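Local coordinates for SCO1/SenC family lipoprotein (Bacillus anthracis, PDB 4HDE) that probably takes part in copper delivery for cytochrome c oxidase assembly, as a thioredoxin-like lipoprotein of the SCO1/SenC family, at residues A[47-59]-A[89-101]. Numbering follows the deposited sequence.
Sequences VCPPMTANMAKLQ and FIQKFTEDTSNWN
Q59 of helix 48-64 reaches into the connection between helix 83-90 and strand 100-103, and shows how, in a thioredoxin-like fold, one amide can fasten an irregular loop to a neighbouring helix. With CG anti to the backbone N (chi1 178°) and the chain extended beyond it, the residue leaves its helix directly toward the loop. From CB of Q59 the chain runs out to CG, which passes 4.1 Å from OD1 of N99. CD of Q59 then lies 3.8 Å from CE3 of W100, the amide standing almost upright to the indole plane. At the tip OE1 accepts a hydrogen bond from OG1 of T94 (2.8 Å), an oxygen that also takes the backbone N-H of D96 in an ST turn. NE2 of Q59 spends both hydrogens, one on OD1 of N99 at 2.9 Å, the other on the carbonyl O of D96. Both acceptors lie close to the Q59 amide plane, and three bonds together fix its rotation. Nearer the start of the helix the contact becomes mostly apolar. The indole of W100 is sandwiched between CG of M55, a selenomethionine, on one face and CD1 of I90 on the other, while its NE1 is hydrogen-bonded to OG of S73 in strand 70-75. CG2 of T52 sits over one face of the F93 ring, 3.8 Å from its centroid in a CH-pi contact, and OG1 of T52, while donating to the carbonyl O of C48, meets the edge of F89, 3.4 Å from CE2.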
loop_
_atom_site.group_PDB
_atom_site.type_symbol
_atom_site.label_atom_id
_atom_site.label_comp_id
_atom_site.label_asym_id
_atom_site.label_seq_id
_atom_site.Cartn_x
_atom_site.Cartn_y
_atom_site.Cartn_z
ATOM N N VAL A 47 1.440 7.480 12.901
ATOM C CA VAL A 47 0.525 6.420 12.500
ATOM C C VAL A 47 1.087 5.326 11.602
ATOM O O VAL A 47 0.444 4.301 11.432
ATOM C CB VAL A 47 -0.754 6.977 11.836
ATOM C CG1 VAL A 47 -1.501 7.887 12.799
ATOM C CG2 VAL A 47 -0.411 7.705 10.547
ATOM N N CYS A 48 2.269 5.514 11.020
ATOM C CA CYS A 48 2.740 4.515 10.057
ATOM C C CYS A 48 3.083 3.156 10.677
ATOM O O CYS A 48 2.764 2.117 10.089
ATOM C CB CYS A 48 3.872 5.055 9.180
ATOM S SG CYS A 48 3.335 6.374 8.036
ATOM N N PRO A 49 3.741 3.146 11.852
ATOM C CA PRO A 49 3.956 1.807 12.433
ATOM C C PRO A 49 2.649 1.045 12.760
ATOM O O PRO A 49 2.544 -0.126 12.380
ATOM C CB PRO A 49 4.821 2.098 13.675
ATOM C CG PRO A 49 5.543 3.378 13.317
ATOM C CD PRO A 49 4.520 4.186 12.552
ATOM N N PRO A 50 1.658 1.690 13.406
ATOM C CA PRO A 50 0.412 0.925 13.595
ATOM C C PRO A 50 -0.289 0.568 12.282
ATOM O O PRO A 50 -0.851 -0.517 12.196
ATOM C CB PRO A 50 -0.462 1.838 14.456
ATOM C CG PRO A 50 0.227 3.157 14.504
ATOM C CD PRO A 50 1.677 2.946 14.177
HETATM N N MSE A 51 -0.248 1.434 11.274
HETATM C CA MSE A 51 -0.791 1.085 9.960
HETATM C C MSE A 51 -0.135 -0.177 9.426
HETATM O O MSE A 51 -0.798 -1.054 8.855
HETATM C CB MSE A 51 -0.551 2.210 8.944
HETATM C CG MSE A 51 -1.444 3.418 9.086
HETATM SE SE MSE A 51 -1.004 4.827 7.810
HETATM C CE MSE A 51 -1.432 3.856 6.192
ATOM N N THR A 52 1.185 -0.240 9.553
ATOM C CA THR A 52 1.923 -1.363 9.020
ATOM C C THR A 52 1.611 -2.628 9.814
ATOM O O THR A 52 1.469 -3.706 9.230
ATOM C CB THR A 52 3.423 -1.062 8.978
ATOM O OG1 THR A 52 3.637 0.129 8.195
ATOM C CG2 THR A 52 4.170 -2.208 8.334
ATOM N N ALA A 53 1.467 -2.511 11.132
ATOM C CA ALA A 53 1.035 -3.660 11.924
ATOM C C ALA A 53 -0.360 -4.123 11.495
ATOM O O ALA A 53 -0.653 -5.330 11.475
ATOM C CB ALA A 53 1.055 -3.325 13.395
ATOM N N ASN A 54 -1.234 -3.176 11.169
ATOM C CA ASN A 54 -2.575 -3.535 10.714
ATOM C C ASN A 54 -2.529 -4.236 9.357
ATOM O O ASN A 54 -3.230 -5.223 9.118
ATOM C CB ASN A 54 -3.481 -2.306 10.656
ATOM C CG ASN A 54 -3.741 -1.706 12.019
ATOM O OD1 ASN A 54 -3.567 -2.358 13.049
ATOM N ND2 ASN A 54 -4.160 -0.448 12.036
HETATM N N MSE A 55 -1.688 -3.744 8.463
HETATM C CA MSE A 55 -1.511 -4.414 7.200
HETATM C C MSE A 55 -0.935 -5.819 7.402
HETATM O O MSE A 55 -1.335 -6.756 6.717
HETATM C CB MSE A 55 -0.648 -3.578 6.258
HETATM C CG MSE A 55 -0.534 -4.194 4.863
HETATM SE SE MSE A 55 0.146 -3.000 3.482
HETATM C CE MSE A 55 -1.525 -2.077 3.057
ATOM N N ALA A 56 -0.023 -5.980 8.359
ATOM C CA ALA A 56 0.508 -7.310 8.666
ATOM C C ALA A 56 -0.574 -8.265 9.194
ATOM O O ALA A 56 -0.563 -9.461 8.888
ATOM C CB ALA A 56 1.654 -7.204 9.648
ATOM N N LYS A 57 -1.508 -7.749 9.984
ATOM C CA LYS A 57 -2.612 -8.571 10.471
ATOM C C LYS A 57 -3.468 -9.008 9.285
ATOM O O LYS A 57 -3.850 -10.179 9.185
ATOM C CB LYS A 57 -3.449 -7.806 11.492
ATOM C CG LYS A 57 -4.609 -8.627 12.047
ATOM C CD LYS A 57 -5.204 -8.001 13.304
ATOM C CE LYS A 57 -6.485 -8.716 13.719
ATOM N NZ LYS A 57 -6.293 -10.171 13.982
ATOM N N LEU A 58 -3.733 -8.086 8.366
ATOM C CA LEU A 58 -4.480 -8.400 7.157
ATOM C C LEU A 58 -3.752 -9.441 6.315
ATOM O O LEU A 58 -4.378 -10.351 5.776
ATOM C CB LEU A 58 -4.725 -7.125 6.344
ATOM C CG LEU A 58 -5.517 -7.273 5.048
ATOM C CD1 LEU A 58 -6.872 -7.908 5.306
ATOM C CD2 LEU A 58 -5.680 -5.906 4.418
ATOM N N GLN A 59 -2.434 -9.310 6.194
ATOM C CA GLN A 59 -1.621 -10.264 5.452
ATOM C C GLN A 59 -1.767 -11.671 6.032
ATOM O O GLN A 59 -1.975 -12.650 5.307
ATOM C CB GLN A 59 -0.154 -9.828 5.471
ATOM C CG GLN A 59 0.793 -10.783 4.761
ATOM C CD GLN A 59 2.261 -10.442 4.970
ATOM O OE1 GLN A 59 2.695 -10.141 6.086
ATOM N NE2 GLN A 59 3.049 -10.537 3.902
ATOM N N PHE A 89 12.731 -1.401 7.975
ATOM C CA PHE A 89 11.435 -1.040 8.534
ATOM C C PHE A 89 10.481 -2.233 8.559
ATOM O O PHE A 89 9.911 -2.556 9.605
ATOM C CB PHE A 89 10.826 0.127 7.745
ATOM C CG PHE A 89 9.449 0.547 8.221
ATOM C CD1 PHE A 89 9.308 1.433 9.273
ATOM C CD2 PHE A 89 8.307 0.066 7.597
ATOM C CE1 PHE A 89 8.049 1.824 9.706
ATOM C CE2 PHE A 89 7.050 0.457 8.026
ATOM C CZ PHE A 89 6.926 1.331 9.075
ATOM N N ILE A 90 10.318 -2.902 7.424
ATOM C CA ILE A 90 9.298 -3.949 7.333
ATOM C C ILE A 90 9.626 -5.178 8.187
ATOM O O ILE A 90 8.725 -5.876 8.658
ATOM C CB ILE A 90 9.002 -4.348 5.861
ATOM C CG1 ILE A 90 7.721 -5.192 5.758
ATOM C CG2 ILE A 90 10.161 -5.096 5.253
ATOM C CD1 ILE A 90 6.472 -4.501 6.285
ATOM N N GLN A 91 10.911 -5.414 8.428
ATOM C CA GLN A 91 11.315 -6.598 9.179
ATOM C C GLN A 91 10.755 -6.625 10.605
ATOM O O GLN A 91 10.618 -7.696 11.193
ATOM C CB GLN A 91 12.837 -6.774 9.165
ATOM C CG GLN A 91 13.387 -7.134 7.783
ATOM C CD GLN A 91 14.894 -7.308 7.765
ATOM O OE1 GLN A 91 15.595 -6.856 8.668
ATOM N NE2 GLN A 91 15.401 -7.970 6.728
ATOM N N LYS A 92 10.395 -5.468 11.142
ATOM C CA LYS A 92 9.831 -5.431 12.483
ATOM C C LYS A 92 8.440 -6.052 12.531
ATOM O O LYS A 92 8.051 -6.673 13.525
ATOM C CB LYS A 92 9.765 -3.991 12.983
ATOM C CG LYS A 92 9.060 -3.856 14.322
ATOM C CD LYS A 92 9.259 -2.473 14.922
ATOM C CE LYS A 92 8.569 -2.382 16.272
ATOM N NZ LYS A 92 9.316 -1.533 17.238
ATOM N N PHE A 93 7.700 -5.889 11.442
ATOM C CA PHE A 93 6.260 -6.142 11.435
ATOM C C PHE A 93 5.829 -7.491 10.904
ATOM O O PHE A 93 4.735 -7.950 11.215
ATOM C CB PHE A 93 5.563 -5.050 10.631
ATOM C CG PHE A 93 5.798 -3.678 11.174
ATOM C CD1 PHE A 93 5.056 -3.189 12.237
ATOM C CD2 PHE A 93 6.796 -2.878 10.639
ATOM C CE1 PHE A 93 5.297 -1.913 12.737
ATOM C CE2 PHE A 93 7.038 -1.612 11.134
ATOM C CZ PHE A 93 6.290 -1.128 12.184
ATOM N N THR A 94 6.655 -8.092 10.059
ATOM C CA THR A 94 6.296 -9.350 9.428
ATOM C C THR A 94 7.539 -10.137 9.056
ATOM O O THR A 94 8.591 -9.554 8.810
ATOM C CB THR A 94 5.422 -9.136 8.173
ATOM O OG1 THR A 94 5.038 -10.415 7.650
ATOM C CG2 THR A 94 6.172 -8.350 7.106
ATOM N N GLU A 95 7.405 -11.458 9.035
ATOM C CA GLU A 95 8.463 -12.340 8.554
ATOM C C GLU A 95 8.189 -12.800 7.126
ATOM O O GLU A 95 8.923 -13.624 6.577
ATOM C CB GLU A 95 8.607 -13.548 9.477
ATOM C CG GLU A 95 9.027 -13.164 10.879
ATOM C CD GLU A 95 9.370 -14.355 11.734
ATOM O OE1 GLU A 95 8.500 -15.231 11.911
ATOM O OE2 GLU A 95 10.513 -14.414 12.228
ATOM N N ASP A 96 7.128 -12.272 6.529
ATOM C CA ASP A 96 6.733 -12.651 5.184
ATOM C C ASP A 96 6.695 -11.429 4.272
ATOM O O ASP A 96 5.819 -10.580 4.397
ATOM C CB ASP A 96 5.359 -13.330 5.223
ATOM C CG ASP A 96 4.925 -13.875 3.871
ATOM O OD1 ASP A 96 5.722 -13.843 2.908
ATOM O OD2 ASP A 96 3.777 -14.359 3.777
ATOM N N THR A 97 7.652 -11.331 3.358
ATOM C CA THR A 97 7.596 -10.294 2.336
ATOM C C THR A 97 7.522 -10.876 0.922
ATOM O O THR A 97 7.704 -10.163 -0.064
ATOM C CB THR A 97 8.760 -9.288 2.450
ATOM O OG1 THR A 97 10.007 -9.987 2.409
ATOM C CG2 THR A 97 8.662 -8.520 3.760
ATOM N N SER A 98 7.211 -12.163 0.825
ATOM C CA SER A 98 7.042 -12.782 -0.483
ATOM C C SER A 98 5.956 -12.070 -1.295
ATOM O O SER A 98 6.028 -12.007 -2.523
ATOM C CB SER A 98 6.709 -14.268 -0.350
ATOM O OG SER A 98 5.448 -14.446 0.264
ATOM N N ASN A 99 4.952 -11.535 -0.608
ATOM C CA ASN A 99 3.869 -10.812 -1.270
ATOM C C ASN A 99 3.700 -9.392 -0.735
ATOM O O ASN A 99 2.600 -8.858 -0.741
ATOM C CB ASN A 99 2.545 -11.572 -1.150
ATOM C CG ASN A 99 2.037 -11.641 0.286
ATOM O OD1 ASN A 99 2.818 -11.560 1.236
ATOM N ND2 ASN A 99 0.731 -11.786 0.449
ATOM N N TRP A 100 4.779 -8.785 -0.248
ATOM C CA TRP A 100 4.688 -7.415 0.260
ATOM C C TRP A 100 5.894 -6.633 -0.233
ATOM O O TRP A 100 7.039 -6.943 0.120
ATOM C CB TRP A 100 4.651 -7.403 1.790
ATOM C CG TRP A 100 4.208 -6.106 2.438
ATOM C CD1 TRP A 100 4.162 -4.852 1.881
ATOM C CD2 TRP A 100 3.745 -5.965 3.776
ATOM N NE1 TRP A 100 3.699 -3.941 2.811
ATOM C CE2 TRP A 100 3.432 -4.607 3.979
ATOM C CE3 TRP A 100 3.555 -6.865 4.832
ATOM C CZ2 TRP A 100 2.956 -4.126 5.193
ATOM C CZ3 TRP A 100 3.075 -6.385 6.035
ATOM C CH2 TRP A 100 2.780 -5.028 6.205
ATOM N N ASN A 101 5.629 -5.636 -1.071
ATOM C CA ASN A 101 6.677 -4.779 -1.609
ATOM C C ASN A 101 6.488 -3.352 -1.141
ATOM O O ASN A 101 5.385 -2.809 -1.213
ATOM C CB ASN A 101 6.684 -4.851 -3.135
ATOM C CG ASN A 101 7.231 -6.149 -3.633
ATOM O OD1 ASN A 101 8.441 -6.290 -3.812
ATOM N ND2 ASN A 101 6.354 -7.133 -3.831
HETATM O O HOH W 1 -0.983 -12.773 2.671
#